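Local coordinates for protein HP1028 (Helicobacter pylori, PDB 4INN) that belongs to the lipocalin family and probably binds and transports a small, perhaps hydrophobic, ligand, at residues 46-50 against 114-118; 64-68 against 165-170; 92-96 against 173-177. The protein carries 1 engineered substitution. All blocks are in the same frame, centred on the assembly; numbering follows the deposited sequence.

Contact 1 of 3, residues 46-50 against 114-118; sequences LYMKS and YNFYD
Asn-115, near the end of strand 107-115, meets Met-48 (selenomethionine) with its amide. Its CG lies anti to the backbone N (chi1 -179°), and from there OD1 comes to 3.6 Å from CE of Met-48 while ND2 of Asn-115 lies 3.9 Å from SE of Met-48. The Met-48 chain bends at chi3 (46°), which brings this methyl back against the amide. Asn-115 ND2 also makes a weak hydrogen bond to Asp-118 OD2, and its OD1 sits in plane at the edge of the Tyr-117 ring.

Tyr-117 is the centrepiece. Met-48 lies across one face of its ring: CA of Met-48 stands 3.9 Å from the centroid of the Tyr-117 ring, almost on the normal, in a CH-pi contact, and Met-48 CG approaches Tyr-117 CG at 3.8 Å. The Tyr-47 ring slides past in the reverse direction, its CE1 4.0 Å from Tyr-117 CB, whereas Tyr-117 OH ends beside the backbone of Lys-49.

A backbone bond from Asp-118 N to Asn-115 O closes the turn. OD1 of Asp-118 pairs with Tyr-122 OH, and OD2 with Lys-120 N.

Met-48 and Tyr-122 both line the pocket in which a glycol chain is bound, probably from the crystallisation liquor. The polar ends of Lys-49, salt-bridged to Asp-71, and Asp-118 are satisfied outside the pair, so the segments hold together by shape and CH-pi contact, undirected by hydrogen bonds.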
loop_
_atom_site.group_PDB
_atom_site.type_symbol
_atom_site.label_atom_id
_atom_site.label_comp_id
_atom_site.label_asym_id
_atom_site.label_seq_id
_atom_site.Cartn_x
_atom_site.Cartn_y
_atom_site.Cartn_z
ATOM N N LEU A 46 8.868 -13.529 -2.032
ATOM C CA LEU A 46 8.713 -14.699 -1.154
ATOM C C LEU A 46 7.258 -15.181 -1.053
ATOM O O LEU A 46 6.620 -15.389 -2.082
ATOM C CB LEU A 46 9.365 -14.433 0.205
ATOM C CG LEU A 46 10.801 -14.963 0.410
ATOM C CD1 LEU A 46 11.638 -14.964 -0.859
ATOM C CD2 LEU A 46 11.498 -14.180 1.531
ATOM N N TYR A 47 6.745 -15.335 0.167
ATOM C CA TYR A 47 5.371 -15.780 0.410
ATOM C C TYR A 47 4.374 -14.618 0.330
ATOM O O TYR A 47 3.176 -14.810 0.574
ATOM C CB TYR A 47 5.247 -16.511 1.776
ATOM C CG TYR A 47 6.027 -15.826 2.865
ATOM C CD1 TYR A 47 5.499 -14.723 3.531
ATOM C CD2 TYR A 47 7.316 -16.241 3.190
ATOM C CE1 TYR A 47 6.227 -14.062 4.495
ATOM C CE2 TYR A 47 8.052 -15.579 4.150
ATOM C CZ TYR A 47 7.500 -14.487 4.793
ATOM O OH TYR A 47 8.217 -13.827 5.747
HETATM N N MSE A 48 4.854 -13.431 -0.045
HETATM C CA MSE A 48 3.994 -12.251 -0.174
HETATM C C MSE A 48 3.626 -12.120 -1.617
HETATM O O MSE A 48 4.459 -11.793 -2.463
HETATM C CB MSE A 48 4.685 -11.000 0.359
HETATM C CG MSE A 48 5.306 -11.264 1.744
HETATM SE SE MSE A 48 6.622 -9.891 2.279
HETATM C CE MSE A 48 5.397 -8.436 1.733
ATOM N N LYS A 49 2.360 -12.370 -1.903
ATOM C CA LYS A 49 1.821 -12.334 -3.271
ATOM C C LYS A 49 1.590 -10.949 -3.810
ATOM O O LYS A 49 1.207 -10.037 -3.103
ATOM C CB LYS A 49 0.463 -13.043 -3.329
ATOM C CG LYS A 49 0.515 -14.541 -3.056
ATOM C CD LYS A 49 -0.773 -15.231 -3.498
ATOM C CE LYS A 49 -1.904 -15.032 -2.493
ATOM N NZ LYS A 49 -3.155 -15.721 -2.958
ATOM N N SER A 50 1.790 -10.824 -5.099
ATOM C CA SER A 50 1.337 -9.667 -5.850
ATOM C C SER A 50 -0.096 -9.304 -5.427
ATOM O O SER A 50 -0.973 -10.173 -5.330
ATOM C CB SER A 50 1.383 -9.975 -7.349
ATOM O OG SER A 50 1.365 -8.769 -8.093
ATOM N N TYR A 114 2.318 -1.465 7.659
ATOM C CA TYR A 114 2.066 -2.737 8.313
ATOM C C TYR A 114 2.082 -3.836 7.274
ATOM O O TYR A 114 1.575 -3.651 6.180
ATOM C CB TYR A 114 0.732 -2.726 9.073
ATOM C CG TYR A 114 0.390 -4.062 9.705
ATOM C CD1 TYR A 114 1.100 -4.550 10.822
ATOM C CD2 TYR A 114 -0.630 -4.854 9.178
ATOM C CE1 TYR A 114 0.779 -5.782 11.390
ATOM C CE2 TYR A 114 -0.946 -6.080 9.740
ATOM C CZ TYR A 114 -0.251 -6.545 10.843
ATOM O OH TYR A 114 -0.609 -7.778 11.373
ATOM N N ASN A 115 2.646 -4.987 7.624
ATOM C CA ASN A 115 2.682 -6.141 6.718
ATOM C C ASN A 115 1.920 -7.360 7.259
ATOM O O ASN A 115 2.348 -7.986 8.214
ATOM C CB ASN A 115 4.122 -6.521 6.462
ATOM C CG ASN A 115 4.248 -7.683 5.516
ATOM O OD1 ASN A 115 3.424 -7.859 4.638
ATOM N ND2 ASN A 115 5.287 -8.474 5.683
ATOM N N PHE A 116 0.806 -7.695 6.620
ATOM C CA PHE A 116 -0.129 -8.731 7.087
ATOM C C PHE A 116 0.495 -10.116 7.126
ATOM O O PHE A 116 0.134 -10.928 7.973
ATOM C CB PHE A 116 -1.369 -8.761 6.173
ATOM C CG PHE A 116 -2.303 -7.633 6.420
ATOM C CD1 PHE A 116 -3.363 -7.774 7.305
ATOM C CD2 PHE A 116 -2.112 -6.399 5.801
ATOM C CE1 PHE A 116 -4.228 -6.713 7.547
ATOM C CE2 PHE A 116 -2.979 -5.330 6.056
ATOM C CZ PHE A 116 -4.027 -5.489 6.938
ATOM N N TYR A 117 1.444 -10.370 6.216
ATOM C CA TYR A 117 2.152 -11.661 6.140
ATOM C C TYR A 117 3.130 -11.932 7.268
ATOM O O TYR A 117 3.629 -13.040 7.369
ATOM C CB TYR A 117 2.902 -11.796 4.818
ATOM C CG TYR A 117 2.005 -11.754 3.612
ATOM C CD1 TYR A 117 1.404 -12.917 3.124
ATOM C CD2 TYR A 117 1.748 -10.554 2.963
ATOM C CE1 TYR A 117 0.566 -12.887 2.019
ATOM C CE2 TYR A 117 0.919 -10.514 1.851
ATOM C CZ TYR A 117 0.331 -11.684 1.382
ATOM O OH TYR A 117 -0.504 -11.632 0.276
ATOM N N ASP A 118 3.416 -10.959 8.126
ATOM C CA ASP A 118 4.347 -11.211 9.242
ATOM C C ASP A 118 4.087 -10.418 10.519
ATOM O O ASP A 118 4.676 -10.712 11.571
ATOM C CB ASP A 118 5.792 -11.042 8.753
ATOM C CG ASP A 118 6.212 -9.570 8.563
ATOM O OD1 ASP A 118 7.436 -9.320 8.590
ATOM O OD2 ASP A 118 5.362 -8.662 8.397
#

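Contact 2 of 3, residues 64-68 against 165-170; sequences AYGIS and LKRFNL
Tyr-65 and Phe-168 form the aromatic part of this contact. Their rings meet obliquely, with planes 71° apart and centroids 5.5 Å from each other, and Tyr-65 CE1 comes to 3.5 Å from Phe-168 CD1. Tyr-65 reaches this partner because chi1 (72°) sets its CG between the backbone N and the carbonyl carbon.

Aliphatic contacts extend the patch in both directions. Leu-170 CD2 touches Tyr-65 CE2 at 3.8 Å, the two side chains crossing at about a right angle, and Ile-67 CG2 rests loosely against CB of Leu-165. The same Ile-67 methyl makes a separate van der Waals contact with a backbone carbonyl, CG2 lying 3.4 Å from Lys-166 O.

One polar link runs through a water, which accepts from Tyr-65 OH and donates to Phe-168 O, at 2.7 Å from that oxygen. Arg-167 turns to a neighbouring strand, forming a salt bridge with Glu-54.

Strand 61-69 carries a classic beta bulge, two of its residues, Ile-67 and Ser-68, being set opposite the single residue Phe-52. The arrangement is consistent with the lipocalin fold, in which a C-terminal helix packs on the outside of an antiparallel beta-barrel; here the segment leading to that helix is laid along the barrel.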
loop_
_atom_site.group_PDB
_atom_site.type_symbol
_atom_site.label_atom_id
_atom_site.label_comp_id
_atom_site.label_asym_id
_atom_site.label_seq_id
_atom_site.Cartn_x
_atom_site.Cartn_y
_atom_site.Cartn_z
ATOM N N ALA A 64 -2.282 4.085 1.962
ATOM C CA ALA A 64 -2.720 3.027 1.056
ATOM C C ALA A 64 -3.472 1.891 1.763
ATOM O O ALA A 64 -3.189 1.583 2.939
ATOM C CB ALA A 64 -1.528 2.454 0.302
ATOM N N TYR A 65 -4.406 1.263 1.032
ATOM C CA TYR A 65 -5.124 0.074 1.525
ATOM C C TYR A 65 -5.121 -1.000 0.432
ATOM O O TYR A 65 -4.829 -0.703 -0.717
ATOM C CB TYR A 65 -6.561 0.423 1.946
ATOM C CG TYR A 65 -7.487 0.710 0.776
ATOM C CD1 TYR A 65 -8.157 -0.315 0.135
ATOM C CD2 TYR A 65 -7.682 1.998 0.320
ATOM C CE1 TYR A 65 -8.996 -0.070 -0.928
ATOM C CE2 TYR A 65 -8.522 2.250 -0.767
ATOM C CZ TYR A 65 -9.159 1.210 -1.395
ATOM O OH TYR A 65 -9.967 1.453 -2.473
ATOM N N GLY A 66 -5.407 -2.250 0.783
ATOM C CA GLY A 66 -5.331 -3.353 -0.183
ATOM C C GLY A 66 -6.699 -3.633 -0.778
ATOM O O GLY A 66 -7.691 -3.568 -0.087
ATOM N N ILE A 67 -6.756 -3.939 -2.064
ATOM C CA ILE A 67 -8.019 -4.190 -2.721
ATOM C C ILE A 67 -8.246 -5.699 -2.818
ATOM O O ILE A 67 -9.198 -6.221 -2.262
ATOM C CB ILE A 67 -8.034 -3.509 -4.105
ATOM C CG1 ILE A 67 -8.139 -1.995 -3.923
ATOM C CG2 ILE A 67 -9.162 -4.049 -4.987
ATOM C CD1 ILE A 67 -7.886 -1.242 -5.193
ATOM N N SER A 68 -7.346 -6.386 -3.513
ATOM C CA SER A 68 -7.369 -7.850 -3.625
ATOM C C SER A 68 -6.019 -8.339 -4.130
ATOM O O SER A 68 -5.192 -7.555 -4.605
ATOM C CB SER A 68 -8.467 -8.330 -4.579
ATOM O OG SER A 68 -8.328 -7.727 -5.869
ATOM N N LEU A 165 -11.821 -4.246 -10.580
ATOM C CA LEU A 165 -11.331 -3.969 -9.246
ATOM C C LEU A 165 -12.345 -3.112 -8.548
ATOM O O LEU A 165 -12.869 -2.156 -9.134
ATOM C CB LEU A 165 -9.976 -3.252 -9.280
ATOM C CG LEU A 165 -8.831 -4.025 -9.963
ATOM C CD1 LEU A 165 -7.528 -3.244 -9.814
ATOM C CD2 LEU A 165 -8.724 -5.450 -9.418
ATOM N N LYS A 166 -12.621 -3.485 -7.299
ATOM C CA LYS A 166 -13.459 -2.715 -6.409
ATOM C C LYS A 166 -12.706 -1.574 -5.712
ATOM O O LYS A 166 -11.737 -1.799 -4.979
ATOM C CB LYS A 166 -13.995 -3.631 -5.342
ATOM C CG LYS A 166 -15.086 -2.991 -4.508
ATOM C CD LYS A 166 -14.941 -3.328 -3.058
ATOM C CE LYS A 166 -16.181 -3.959 -2.518
ATOM N NZ LYS A 166 -16.882 -3.075 -1.585
ATOM N N ARG A 167 -13.172 -0.354 -5.945
ATOM C CA ARG A 167 -12.707 0.828 -5.233
ATOM C C ARG A 167 -13.623 1.051 -4.012
ATOM O O ARG A 167 -14.799 1.365 -4.140
ATOM C CB ARG A 167 -12.663 2.055 -6.163
ATOM C CG ARG A 167 -11.502 2.056 -7.175
ATOM C CD ARG A 167 -10.689 3.345 -7.114
ATOM N NE ARG A 167 -11.386 4.433 -7.794
ATOM C CZ ARG A 167 -11.313 5.735 -7.470
ATOM N NH1 ARG A 167 -10.558 6.147 -6.454
ATOM N NH2 ARG A 167 -12.014 6.638 -8.174
ATOM N N PHE A 168 -13.035 0.871 -2.830
ATOM C CA PHE A 168 -13.720 0.942 -1.535
ATOM C C PHE A 168 -14.000 2.380 -1.198
ATOM O O PHE A 168 -13.223 3.248 -1.541
ATOM C CB PHE A 168 -12.824 0.339 -0.426
ATOM C CG PHE A 168 -12.690 -1.157 -0.482
ATOM C CD1 PHE A 168 -12.011 -1.771 -1.502
ATOM C CD2 PHE A 168 -13.227 -1.957 0.525
ATOM C CE1 PHE A 168 -11.880 -3.175 -1.529
ATOM C CE2 PHE A 168 -13.115 -3.345 0.502
ATOM C CZ PHE A 168 -12.448 -3.961 -0.527
ATOM N N ASN A 169 -15.075 2.663 -0.484
ATOM C CA ASN A 169 -15.243 4.059 -0.105
ATOM C C ASN A 169 -14.273 4.441 1.012
ATOM O O ASN A 169 -13.897 3.625 1.885
ATOM C CB ASN A 169 -16.700 4.462 0.177
ATOM C CG ASN A 169 -17.022 4.498 1.621
ATOM O OD1 ASN A 169 -16.695 3.572 2.325
ATOM N ND2 ASN A 169 -17.714 5.517 2.058
ATOM N N LEU A 170 -13.855 5.690 0.939
ATOM C CA LEU A 170 -12.651 6.133 1.601
ATOM C C LEU A 170 -12.890 6.655 2.967
ATOM O O LEU A 170 -11.999 6.592 3.783
ATOM C CB LEU A 170 -11.945 7.180 0.759
ATOM C CG LEU A 170 -11.365 6.578 -0.525
ATOM C CD1 LEU A 170 -10.772 7.698 -1.356
ATOM C CD2 LEU A 170 -10.324 5.506 -0.253
HETATM O O HOH W 1 -11.506 3.894 -3.538
#

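Contact 3 of 3, residues 92-96 against 173-177; sequences KGVVF and VLKTI
Val-95 points toward the C-terminal segment and loses more surface to it than any other residue of the contact, Thr-176 coming next. Almost everything Val-95 does here is done by one branch. Its CG2 stands anti to the carbonyl carbon, leaving CG1 anti to the backbone N (chi1 169°), and this CG2 reaches three partners: CG1 of Val-173 at 3.7 Å, CG2 of Thr-176 at 3.6 Å and, more loosely, CG1 of Ile-177 at 4.1 Å. A single methyl thus gathers Val-173, of the helix, and Thr-176 and Ile-177 of the turn.

Thr-176 brings its methyl, CG2, over the backbone of Val-94 and Val-95, at 3.6 Å from Val-94 CA. Its OG1 meets CG2 of Val-94 at 3.8 Å, the two side chains crossing at about a right angle. The modelled atoms around Thr-176 are crowded, which makes its exact placement less sure than that of Val-95.

Val-173 turns its other methyl, CG2, to the carbonyl of Gly-93, 3.6 Å from Gly-93 O. Gly-93 has a positive phi (87°), which glycine adopts readily. No hydrogen bond joins the two segments, so van der Waals contact carries the association.

A type I turn from Leu-174 to Ile-177 overlaps the end region of helix 170-174 and sits against the start of strand 95-104. Val-173 also packs on Phe-56 and Tyr-65 of strands 51-58 and 61-69, Leu-174 touches Phe-56 and His-58, and Ile-177 leans on Tyr-63, so the C-terminal helix and turn bridge three consecutive barrel strands.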
loop_
_atom_site.group_PDB
_atom_site.type_symbol
_atom_site.label_atom_id
_atom_site.label_comp_id
_atom_site.label_asym_id
_atom_site.label_seq_id
_atom_site.Cartn_x
_atom_site.Cartn_y
_atom_site.Cartn_z
ATOM N N LYS A 92 -8.088 -6.648 3.513
ATOM C CA LYS A 92 -8.531 -5.876 2.386
ATOM C C LYS A 92 -9.472 -4.786 2.847
ATOM O O LYS A 92 -10.295 -5.013 3.700
ATOM C CB LYS A 92 -9.225 -6.805 1.388
ATOM C CG LYS A 92 -8.258 -7.799 0.709
ATOM C CD LYS A 92 -6.932 -7.149 0.260
ATOM C CE LYS A 92 -6.065 -8.068 -0.586
ATOM N NZ LYS A 92 -5.058 -8.811 0.211
ATOM N N GLY A 93 -9.319 -3.588 2.300
ATOM C CA GLY A 93 -10.176 -2.447 2.664
ATOM C C GLY A 93 -9.622 -1.732 3.871
ATOM O O GLY A 93 -10.230 -0.819 4.376
ATOM N N VAL A 94 -8.437 -2.138 4.305
ATOM C CA VAL A 94 -7.821 -1.649 5.501
ATOM C C VAL A 94 -6.475 -0.995 5.171
ATOM O O VAL A 94 -5.684 -1.506 4.373
ATOM C CB VAL A 94 -7.619 -2.807 6.487
ATOM C CG1 VAL A 94 -6.708 -2.420 7.653
ATOM C CG2 VAL A 94 -8.977 -3.282 6.993
ATOM N N VAL A 95 -6.225 0.129 5.834
ATOM C CA VAL A 95 -5.024 0.895 5.688
ATOM C C VAL A 95 -3.840 0.170 6.258
ATOM O O VAL A 95 -3.786 -0.098 7.455
ATOM C CB VAL A 95 -5.146 2.227 6.414
ATOM C CG1 VAL A 95 -3.796 2.915 6.494
ATOM C CG2 VAL A 95 -6.175 3.102 5.720
ATOM N N PHE A 96 -2.878 -0.129 5.391
ATOM C CA PHE A 96 -1.611 -0.724 5.826
ATOM C C PHE A 96 -0.453 0.256 5.702
ATOM O O PHE A 96 0.614 0.012 6.272
ATOM C CB PHE A 96 -1.316 -2.007 5.046
ATOM C CG PHE A 96 -0.941 -1.783 3.614
ATOM C CD1 PHE A 96 0.378 -1.641 3.254
ATOM C CD2 PHE A 96 -1.915 -1.734 2.640
ATOM C CE1 PHE A 96 0.732 -1.413 1.963
ATOM C CE2 PHE A 96 -1.573 -1.503 1.315
ATOM C CZ PHE A 96 -0.237 -1.334 0.977
ATOM N N VAL A 173 -12.801 3.419 4.857
ATOM C CA VAL A 173 -11.380 3.030 4.889
ATOM C C VAL A 173 -10.575 3.882 5.858
ATOM O O VAL A 173 -9.709 3.378 6.552
ATOM C CB VAL A 173 -10.732 3.134 3.483
ATOM C CG1 VAL A 173 -9.222 2.973 3.550
ATOM C CG2 VAL A 173 -11.305 2.094 2.553
ATOM N N LEU A 174 -10.830 5.177 5.902
ATOM C CA LEU A 174 -10.211 6.049 6.932
ATOM C C LEU A 174 -10.490 5.669 8.402
ATOM O O LEU A 174 -9.592 5.766 9.218
ATOM C CB LEU A 174 -10.632 7.495 6.719
ATOM C CG LEU A 174 -9.961 8.169 5.533
ATOM C CD1 LEU A 174 -10.741 9.427 5.125
ATOM C CD2 LEU A 174 -8.497 8.448 5.875
ATOM N N LYS A 175 -11.708 5.239 8.738
ATOM C CA LYS A 175 -12.032 4.818 10.124
ATOM C C LYS A 175 -11.145 3.658 10.566
ATOM O O LYS A 175 -11.009 3.344 11.737
ATOM C CB LYS A 175 -13.502 4.410 10.272
ATOM C CG LYS A 175 -14.520 5.530 10.056
ATOM C CD LYS A 175 -15.931 5.108 10.492
ATOM C CE LYS A 175 -17.001 5.357 9.423
ATOM N NZ LYS A 175 -17.084 6.794 9.000
ATOM N N THR A 176 -10.515 3.050 9.586
ATOM C CA THR A 176 -9.676 1.874 9.736
ATOM C C THR A 176 -8.268 2.195 10.290
ATOM O O THR A 176 -7.508 1.286 10.610
ATOM C CB THR A 176 -9.647 1.203 8.342
ATOM O OG1 THR A 176 -10.356 -0.043 8.369
ATOM C CG2 THR A 176 -8.275 1.053 7.810
ATOM N N ILE A 177 -7.918 3.474 10.394
ATOM C CA ILE A 177 -6.701 3.888 11.091
ATOM C C ILE A 177 -7.028 3.907 12.592
ATOM O O ILE A 177 -7.613 4.870 13.113
ATOM C CB ILE A 177 -6.212 5.297 10.670
ATOM C CG1 ILE A 177 -6.051 5.411 9.147
ATOM C CG2 ILE A 177 -4.888 5.605 11.354
ATOM C CD1 ILE A 177 -6.233 6.819 8.619
#

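Overall arrangement
All three contacts reach one eight-stranded antiparallel barrel. Contacts 2 and 3 adjoin, their centres about 9 Å apart: together they apply the C-terminal tail to neighbouring strands 61-69 and 95-104, whose backbones are joined by probable hydrogen bonds such as Ala-64 O to Phe-96 N at 3.0 Å. Contact 1 lies about 17 Å, centre to centre, from each of the others. It still touches contact 3, where Phe-116 packs on Phe-96 and Val-94 and strands 95-104 and 107-115 run side by side. Contact 1 alone holds a pocket residue, Met-48, whose side chain is about 4 Å from a bound polyethylene glycol, probably acquired during crystallisation.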